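Local coordinates for cellulosomal scaffoldin (Acetivibrio cellulolyticus, PDB 3ZUC), which probably binds crystalline cellulose through this family 3b carbohydrate-binding module, one domain of a much larger scaffolding subunit of the cellulosome, at residues 27-38 and 95-105; 43-51 and 119-127. All blocks are in the same frame, centred on the assembly; numbering follows the deposited sequence. Where two conformers were deposited one is given.

Interactions 1 and 2 lie on opposite sides of the centre of one CBM3 domain, their own centres about 27 Å apart. Along the chain their segments alternate: 27-38, 43-51, 95-105, then 119-127. Interaction 1 joins strands 24-30 and 102-112 of one five-stranded antiparallel sheet and adds the small pair 36-37 with 97-98; interaction 2 starts from strand 42-47 of the other sheet and ends at a calcium ion. Leu28 CD2 and Leu43 CD2, 4.0 Å apart, link the two contacts between the sheets of the beta sandwich. Strand 42-47 follows 36-37 closely, so one run of chain passes from the first contact to the calcium-binding end.

Interaction 1. Residues 27-38 and 95-105; sequences RLTNTGSNAINL and AGTLAANTSIE
The side-chain amide of Asn30 is held in its own plane, to within 7°, by two carbonyls: ND2 gives one hydrogen bond across the contact to Leu98 O (2.9 Å) and another to Asn34 O. OD1 takes the N-H of Gly32, closing an Asx turn, so both polar ends are satisfied and the amide's rotation is fixed. With CG anti to the backbone N (chi1 -178°), the group reaches over to the 98-100 backbone. Leu98 O also accepts from Ile36 N at 3.0 Å, the two donors arriving from opposite faces of its carbonyl plane. Arg27 NH1 donates to a water at the guanidinium edge (3.0 Å), and that water donates to Glu105 OE2; Arg27 NE forms a salt bridge with Glu9, and Glu105 OE1 is hydrogen-bonded to Tyr133 OH. Arg27 and Glu105 are a non-hydrogen-bonded pair of the antiparallel ladder between strands 24-30 and 102-112, in one sheet of the beta sandwich; next to it, Leu28 N to Ile104 O (2.8 Å, 171°) is returned by Ile104 N to Leu28 O. Leu38 CD1 and Ile104 CD1 meet tip to tip at 3.9 Å, while Leu38 CD2 packs on Leu98 CB at 4.2 Å. Val64 touches Leu38 and Ile104.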
# COMPACT_ATOMS: atom_id res chain seq x y z
N ARG A 27 -4.74 -2.27 -6.43
CA ARG A 27 -4.92 -2.14 -7.88
C ARG A 27 -4.95 -0.66 -8.19
O ARG A 27 -5.76 0.08 -7.63
CB ARG A 27 -6.18 -2.84 -8.38
CG ARG A 27 -6.33 -2.72 -9.91
CD ARG A 27 -7.26 -3.76 -10.48
NE ARG A 27 -8.62 -3.56 -10.02
CZ ARG A 27 -9.58 -4.46 -10.17
NH1 ARG A 27 -9.32 -5.63 -10.75
NH2 ARG A 27 -10.80 -4.18 -9.74
N LEU A 28 -4.04 -0.25 -9.06
CA LEU A 28 -3.88 1.14 -9.44
C LEU A 28 -4.34 1.31 -10.87
O LEU A 28 -3.85 0.60 -11.75
CB LEU A 28 -2.41 1.55 -9.34
CG LEU A 28 -1.72 1.23 -8.02
CD1 LEU A 28 -0.27 1.70 -8.09
CD2 LEU A 28 -2.46 1.77 -6.80
N THR A 29 -5.25 2.26 -11.11
CA THR A 29 -5.79 2.50 -12.45
C THR A 29 -5.54 3.93 -12.86
O THR A 29 -5.84 4.86 -12.11
CB THR A 29 -7.30 2.21 -12.49
OG1 THR A 29 -7.56 0.87 -12.07
CG2 THR A 29 -7.86 2.39 -13.91
N ASN A 30 -4.97 4.09 -14.05
CA ASN A 30 -4.85 5.41 -14.64
C ASN A 30 -6.17 5.74 -15.34
O ASN A 30 -6.49 5.15 -16.35
CB ASN A 30 -3.69 5.43 -15.64
CG ASN A 30 -3.48 6.79 -16.25
OD1 ASN A 30 -4.29 7.70 -16.10
ND2 ASN A 30 -2.37 6.94 -16.94
N THR A 31 -6.95 6.64 -14.74
CA THR A 31 -8.28 6.96 -15.26
C THR A 31 -8.24 8.15 -16.22
O THR A 31 -9.28 8.64 -16.64
CB THR A 31 -9.25 7.28 -14.11
OG1 THR A 31 -8.78 8.42 -13.39
CG2 THR A 31 -9.36 6.11 -13.17
N GLY A 32 -7.05 8.62 -16.54
CA GLY A 32 -6.90 9.76 -17.42
C GLY A 32 -6.32 9.37 -18.77
O GLY A 32 -6.12 8.20 -19.09
N SER A 33 -6.01 10.39 -19.56
CA SER A 33 -5.55 10.18 -20.92
C SER A 33 -4.04 10.31 -21.05
O SER A 33 -3.49 10.00 -22.10
CB SER A 33 -6.22 11.18 -21.85
OG SER A 33 -5.90 12.48 -21.42
N ASN A 34 -3.36 10.76 -20.00
CA ASN A 34 -1.90 10.89 -20.05
C ASN A 34 -1.24 9.85 -19.17
O ASN A 34 -1.75 9.49 -18.11
CB ASN A 34 -1.46 12.30 -19.63
CG ASN A 34 -1.92 13.36 -20.61
OD1 ASN A 34 -1.30 13.57 -21.64
ND2 ASN A 34 -3.03 14.02 -20.29
N ALA A 35 -0.10 9.34 -19.61
CA ALA A 35 0.60 8.33 -18.83
C ALA A 35 1.07 8.88 -17.48
O ALA A 35 1.32 10.08 -17.31
CB ALA A 35 1.80 7.80 -19.61
N ILE A 36 1.15 7.97 -16.52
CA ILE A 36 1.61 8.29 -15.19
C ILE A 36 2.98 7.65 -14.97
O ILE A 36 3.16 6.44 -15.21
CB ILE A 36 0.61 7.78 -14.14
CG1 ILE A 36 -0.64 8.67 -14.16
CG2 ILE A 36 1.25 7.74 -12.76
CD1 ILE A 36 -1.80 8.14 -13.36
N ASN A 37 3.93 8.44 -14.50
CA ASN A 37 5.26 7.92 -14.18
C ASN A 37 5.27 7.24 -12.82
O ASN A 37 5.19 7.90 -11.78
CB ASN A 37 6.30 9.06 -14.21
CG ASN A 37 7.72 8.54 -14.09
OD1 ASN A 37 7.94 7.39 -13.74
ND2 ASN A 37 8.69 9.40 -14.36
N LEU A 38 5.37 5.92 -12.80
CA LEU A 38 5.26 5.18 -11.56
C LEU A 38 6.38 5.48 -10.59
O LEU A 38 6.19 5.34 -9.37
CB LEU A 38 5.18 3.69 -11.82
CG LEU A 38 3.84 3.24 -12.43
CD1 LEU A 38 3.95 1.81 -12.94
CD2 LEU A 38 2.71 3.33 -11.45
N ALA A 95 10.14 0.36 -13.32
CA ALA A 95 8.73 0.05 -13.35
C ALA A 95 8.02 0.71 -14.53
O ALA A 95 6.94 0.27 -14.93
CB ALA A 95 8.06 0.47 -12.05
N GLY A 96 8.59 1.78 -15.08
CA GLY A 96 8.03 2.42 -16.25
C GLY A 96 6.80 3.26 -15.97
O GLY A 96 6.63 3.81 -14.88
N THR A 97 5.94 3.34 -16.98
CA THR A 97 4.75 4.18 -16.93
C THR A 97 3.49 3.35 -16.92
O THR A 97 3.46 2.21 -17.40
CB THR A 97 4.68 5.10 -18.14
OG1 THR A 97 4.62 4.31 -19.34
CG2 THR A 97 5.88 6.00 -18.18
N LEU A 98 2.44 3.95 -16.38
CA LEU A 98 1.12 3.36 -16.37
C LEU A 98 0.30 4.08 -17.43
O LEU A 98 0.02 5.28 -17.30
CB LEU A 98 0.48 3.49 -14.99
CG LEU A 98 -0.90 2.85 -14.83
CD1 LEU A 98 -0.86 1.35 -15.02
CD2 LEU A 98 -1.46 3.18 -13.45
N ALA A 99 -0.05 3.35 -18.49
CA ALA A 99 -0.72 3.92 -19.64
C ALA A 99 -2.13 4.35 -19.31
O ALA A 99 -2.76 3.84 -18.38
CB ALA A 99 -0.75 2.92 -20.77
N ALA A 100 -2.63 5.30 -20.09
CA ALA A 100 -4.00 5.74 -19.97
C ALA A 100 -4.97 4.57 -19.96
O ALA A 100 -4.83 3.63 -20.74
CB ALA A 100 -4.33 6.68 -21.13
N ASN A 101 -5.95 4.63 -19.07
CA ASN A 101 -7.01 3.65 -19.05
C ASN A 101 -6.43 2.24 -18.94
O ASN A 101 -6.85 1.33 -19.67
CB ASN A 101 -7.85 3.80 -20.31
CG ASN A 101 -8.27 5.23 -20.53
OD1 ASN A 101 -8.87 5.84 -19.65
ND2 ASN A 101 -7.90 5.78 -21.68
N THR A 102 -5.44 2.08 -18.07
CA THR A 102 -4.91 0.75 -17.74
C THR A 102 -4.69 0.64 -16.26
O THR A 102 -4.58 1.64 -15.56
CB THR A 102 -3.60 0.41 -18.48
OG1 THR A 102 -2.48 1.12 -17.95
CG2 THR A 102 -3.73 0.75 -19.92
N SER A 103 -4.59 -0.59 -15.79
CA SER A 103 -4.38 -0.82 -14.38
C SER A 103 -3.31 -1.87 -14.14
O SER A 103 -3.06 -2.73 -14.98
CB SER A 103 -5.68 -1.29 -13.74
OG SER A 103 -6.02 -2.58 -14.22
N ILE A 104 -2.71 -1.78 -12.96
CA ILE A 104 -1.76 -2.77 -12.50
C ILE A 104 -2.09 -3.15 -11.07
O ILE A 104 -2.57 -2.35 -10.27
CB ILE A 104 -0.31 -2.28 -12.56
CG1 ILE A 104 -0.13 -0.99 -11.76
CG2 ILE A 104 0.14 -2.12 -14.02
CD1 ILE A 104 1.33 -0.62 -11.50
N GLU A 105 -1.79 -4.40 -10.73
CA GLU A 105 -1.86 -4.88 -9.36
C GLU A 105 -0.47 -4.81 -8.71
O GLU A 105 0.56 -4.96 -9.38
CB GLU A 105 -2.36 -6.33 -9.32
CG GLU A 105 -3.81 -6.49 -9.81
CD GLU A 105 -4.41 -7.89 -9.65
OE1 GLU A 105 -4.33 -8.48 -8.57
OE2 GLU A 105 -5.04 -8.37 -10.62
O HOH W 1 -6.93 -6.55 -12.22

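Interaction 2. Residues 43-51 and 119-127; sequences LHYYFTVDG and NQADDYSFN. With CA (calcium ion), chain B; EDO (1,2-ethanediol), chain C.
Ser125 OG accepts the backbone N-H of Tyr46 at 2.8 Å and 166°, while Ser125 N returns a bond to Tyr46 O; the hydroxyl is also hydrogen-bonded to Lys138 O. Its CB rests over one face of the Tyr45 ring, 3.6 Å from the centroid and 20° off the normal, a CH-pi contact. Tyr45 OH shares a water with Gln120 OE1 and Asp123 OD2, and also pairs with Asn12. Beyond strand 42-47 of this CBM3 beta sandwich, the two segments close round a calcium ion with seven ligands: Thr48 O and OG1, Asp50 OD2, Asn119 O, Asp122 OD1, Asp123 OD1 and a water, at 2.3 to 2.5 Å from the metal; the cation probably offsets the mutual repulsion of the three aspartates. Turned between the backbone N and carbonyl carbon (chi1 64°), Thr48 OG1 faces the same calcium as Thr48 O, making the residue a bidentate ligand, and donates to Asp122 OD2 at 2.7 Å. Asp123 OD1 takes Thr48 N from above its carboxylate plane, and Asp50 OD2 takes Asn119 N likewise. The other oxygen of Asp123, OD2, accepts from the calcium-bound water, whereas a further water donates to Asp50 OD1 and accepts from Asn119 ND2.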
# COMPACT_ATOMS: atom_id res chain seq x y z
N LEU A 43 2.67 4.55 -2.07
CA LEU A 43 1.46 4.06 -1.43
C LEU A 43 1.72 3.90 0.06
O LEU A 43 2.82 3.51 0.45
CB LEU A 43 1.06 2.67 -1.98
CG LEU A 43 1.01 2.56 -3.50
CD1 LEU A 43 0.83 1.11 -3.92
CD2 LEU A 43 -0.09 3.43 -4.07
N HIS A 44 0.72 4.18 0.90
CA HIS A 44 0.82 3.92 2.33
C HIS A 44 -0.26 2.96 2.83
O HIS A 44 -1.43 3.06 2.45
CB HIS A 44 0.67 5.19 3.18
CG HIS A 44 1.78 6.16 3.06
ND1 HIS A 44 1.76 7.38 3.71
CD2 HIS A 44 2.96 6.10 2.40
CE1 HIS A 44 2.88 8.04 3.44
NE2 HIS A 44 3.62 7.28 2.64
N TYR A 45 0.17 2.10 3.74
CA TYR A 45 -0.70 1.21 4.51
C TYR A 45 -0.42 1.47 5.99
O TYR A 45 0.72 1.29 6.44
CB TYR A 45 -0.43 -0.25 4.16
CG TYR A 45 -1.37 -1.22 4.83
CD1 TYR A 45 -1.10 -1.74 6.09
CD2 TYR A 45 -2.56 -1.61 4.22
CE1 TYR A 45 -1.97 -2.62 6.72
CE2 TYR A 45 -3.44 -2.48 4.83
CZ TYR A 45 -3.14 -2.99 6.08
OH TYR A 45 -4.04 -3.88 6.63
N TYR A 46 -1.43 1.91 6.73
CA TYR A 46 -1.31 2.34 8.12
C TYR A 46 -1.79 1.26 9.09
O TYR A 46 -2.83 0.63 8.88
CB TYR A 46 -2.18 3.59 8.33
CG TYR A 46 -1.75 4.78 7.51
CD1 TYR A 46 -0.77 5.64 7.98
CD2 TYR A 46 -2.30 5.05 6.27
CE1 TYR A 46 -0.34 6.73 7.26
CE2 TYR A 46 -1.89 6.14 5.53
CZ TYR A 46 -0.90 6.98 6.02
OH TYR A 46 -0.51 8.08 5.27
N PHE A 47 -1.04 1.09 10.18
CA PHE A 47 -1.33 0.01 11.10
C PHE A 47 -0.75 0.30 12.47
O PHE A 47 0.05 1.22 12.65
CB PHE A 47 -0.80 -1.33 10.53
CG PHE A 47 0.71 -1.39 10.36
CD1 PHE A 47 1.34 -0.81 9.26
CD2 PHE A 47 1.50 -2.05 11.30
CE1 PHE A 47 2.71 -0.89 9.11
CE2 PHE A 47 2.87 -2.13 11.14
CZ PHE A 47 3.48 -1.55 10.05
N THR A 48 -1.16 -0.51 13.45
CA THR A 48 -0.50 -0.56 14.74
C THR A 48 0.36 -1.82 14.79
O THR A 48 -0.13 -2.92 14.49
CB THR A 48 -1.44 -0.51 15.94
OG1 THR A 48 -2.26 -1.67 15.91
CG2 THR A 48 -2.31 0.74 15.91
N VAL A 49 1.64 -1.67 15.11
CA VAL A 49 2.59 -2.75 14.97
C VAL A 49 2.41 -3.89 15.98
O VAL A 49 2.80 -5.01 15.68
CB VAL A 49 4.03 -2.18 14.98
CG1 VAL A 49 4.43 -1.64 16.35
CG2 VAL A 49 5.06 -3.17 14.47
N ASP A 50 1.84 -3.60 17.15
CA ASP A 50 1.62 -4.63 18.18
C ASP A 50 2.93 -5.33 18.56
O ASP A 50 3.06 -6.56 18.48
CB ASP A 50 0.57 -5.64 17.73
CG ASP A 50 -0.77 -5.01 17.54
OD1 ASP A 50 -1.28 -4.46 18.54
OD2 ASP A 50 -1.33 -5.09 16.44
N GLY A 51 3.91 -4.51 18.99
CA GLY A 51 5.24 -4.99 19.30
C GLY A 51 6.18 -4.66 18.16
O GLY A 51 6.21 -5.33 17.14
N ASN A 119 -1.85 -7.82 15.45
CA ASN A 119 -3.32 -7.80 15.53
C ASN A 119 -3.84 -6.93 14.41
O ASN A 119 -3.74 -5.70 14.48
CB ASN A 119 -3.81 -7.25 16.88
CG ASN A 119 -5.30 -7.04 16.90
OD1 ASN A 119 -6.03 -7.73 16.18
ND2 ASN A 119 -5.76 -6.09 17.69
N GLN A 120 -4.36 -7.53 13.35
CA GLN A 120 -4.82 -6.74 12.21
C GLN A 120 -6.07 -5.93 12.53
O GLN A 120 -6.35 -4.92 11.87
CB GLN A 120 -5.09 -7.62 10.99
CG GLN A 120 -3.90 -8.44 10.56
CD GLN A 120 -4.00 -8.80 9.10
OE1 GLN A 120 -3.70 -7.96 8.24
NE2 GLN A 120 -4.44 -10.02 8.79
N ALA A 121 -6.87 -6.39 13.50
CA ALA A 121 -8.22 -5.87 13.65
C ALA A 121 -8.28 -4.38 13.94
O ALA A 121 -9.26 -3.73 13.57
CB ALA A 121 -8.96 -6.64 14.74
N ASP A 122 -7.26 -3.85 14.62
CA ASP A 122 -7.24 -2.43 14.97
C ASP A 122 -6.52 -1.55 13.96
O ASP A 122 -6.38 -0.36 14.20
CB ASP A 122 -6.66 -2.21 16.36
CG ASP A 122 -5.16 -2.45 16.44
OD1 ASP A 122 -4.64 -3.26 15.65
OD2 ASP A 122 -4.51 -1.84 17.32
N ASP A 123 -6.07 -2.10 12.84
CA ASP A 123 -5.26 -1.32 11.93
C ASP A 123 -6.11 -0.39 11.07
O ASP A 123 -7.09 -0.82 10.46
CB ASP A 123 -4.45 -2.25 11.02
CG ASP A 123 -3.41 -3.06 11.78
OD1 ASP A 123 -3.05 -2.64 12.91
OD2 ASP A 123 -2.94 -4.08 11.22
N TYR A 124 -5.69 0.86 10.96
CA TYR A 124 -6.42 1.88 10.21
C TYR A 124 -6.74 1.41 8.78
O TYR A 124 -7.86 1.61 8.30
CB TYR A 124 -5.59 3.16 10.17
CG TYR A 124 -6.17 4.32 9.42
CD1 TYR A 124 -5.91 4.54 8.07
CD2 TYR A 124 -6.93 5.26 10.08
CE1 TYR A 124 -6.41 5.63 7.41
CE2 TYR A 124 -7.43 6.36 9.44
CZ TYR A 124 -7.18 6.55 8.09
OH TYR A 124 -7.70 7.65 7.46
N SER A 125 -5.77 0.80 8.10
CA SER A 125 -5.95 0.43 6.71
C SER A 125 -6.56 -0.96 6.47
O SER A 125 -6.84 -1.30 5.32
CB SER A 125 -4.62 0.52 5.95
OG SER A 125 -4.10 1.83 5.92
N PHE A 126 -6.72 -1.76 7.52
CA PHE A 126 -7.16 -3.14 7.34
C PHE A 126 -8.63 -3.22 6.95
O PHE A 126 -9.48 -2.56 7.55
CB PHE A 126 -6.97 -3.89 8.65
CG PHE A 126 -7.40 -5.35 8.63
CD1 PHE A 126 -6.78 -6.27 7.81
CD2 PHE A 126 -8.37 -5.79 9.51
CE1 PHE A 126 -7.14 -7.61 7.84
CE2 PHE A 126 -8.72 -7.14 9.56
CZ PHE A 126 -8.11 -8.04 8.72
N ASN A 127 -8.91 -4.05 5.95
CA ASN A 127 -10.27 -4.33 5.52
C ASN A 127 -10.57 -5.78 5.85
O ASN A 127 -10.05 -6.70 5.23
CB ASN A 127 -10.42 -4.03 4.04
CG ASN A 127 -11.85 -4.10 3.60
OD1 ASN A 127 -12.58 -4.96 4.08
ND2 ASN A 127 -12.27 -3.22 2.72
CA CA B . -2.43 -3.80 14.86
C1 EDO C . 2.35 10.93 6.36
O1 EDO C . 2.15 10.67 4.97
C2 EDO C . 1.56 9.94 7.19
O2 EDO C . 0.16 10.03 6.88
O HOH W 2 -3.52 -5.16 8.80
O HOH W 3 -3.87 -4.20 19.02
O HOH W 4 -1.26 -5.07 13.08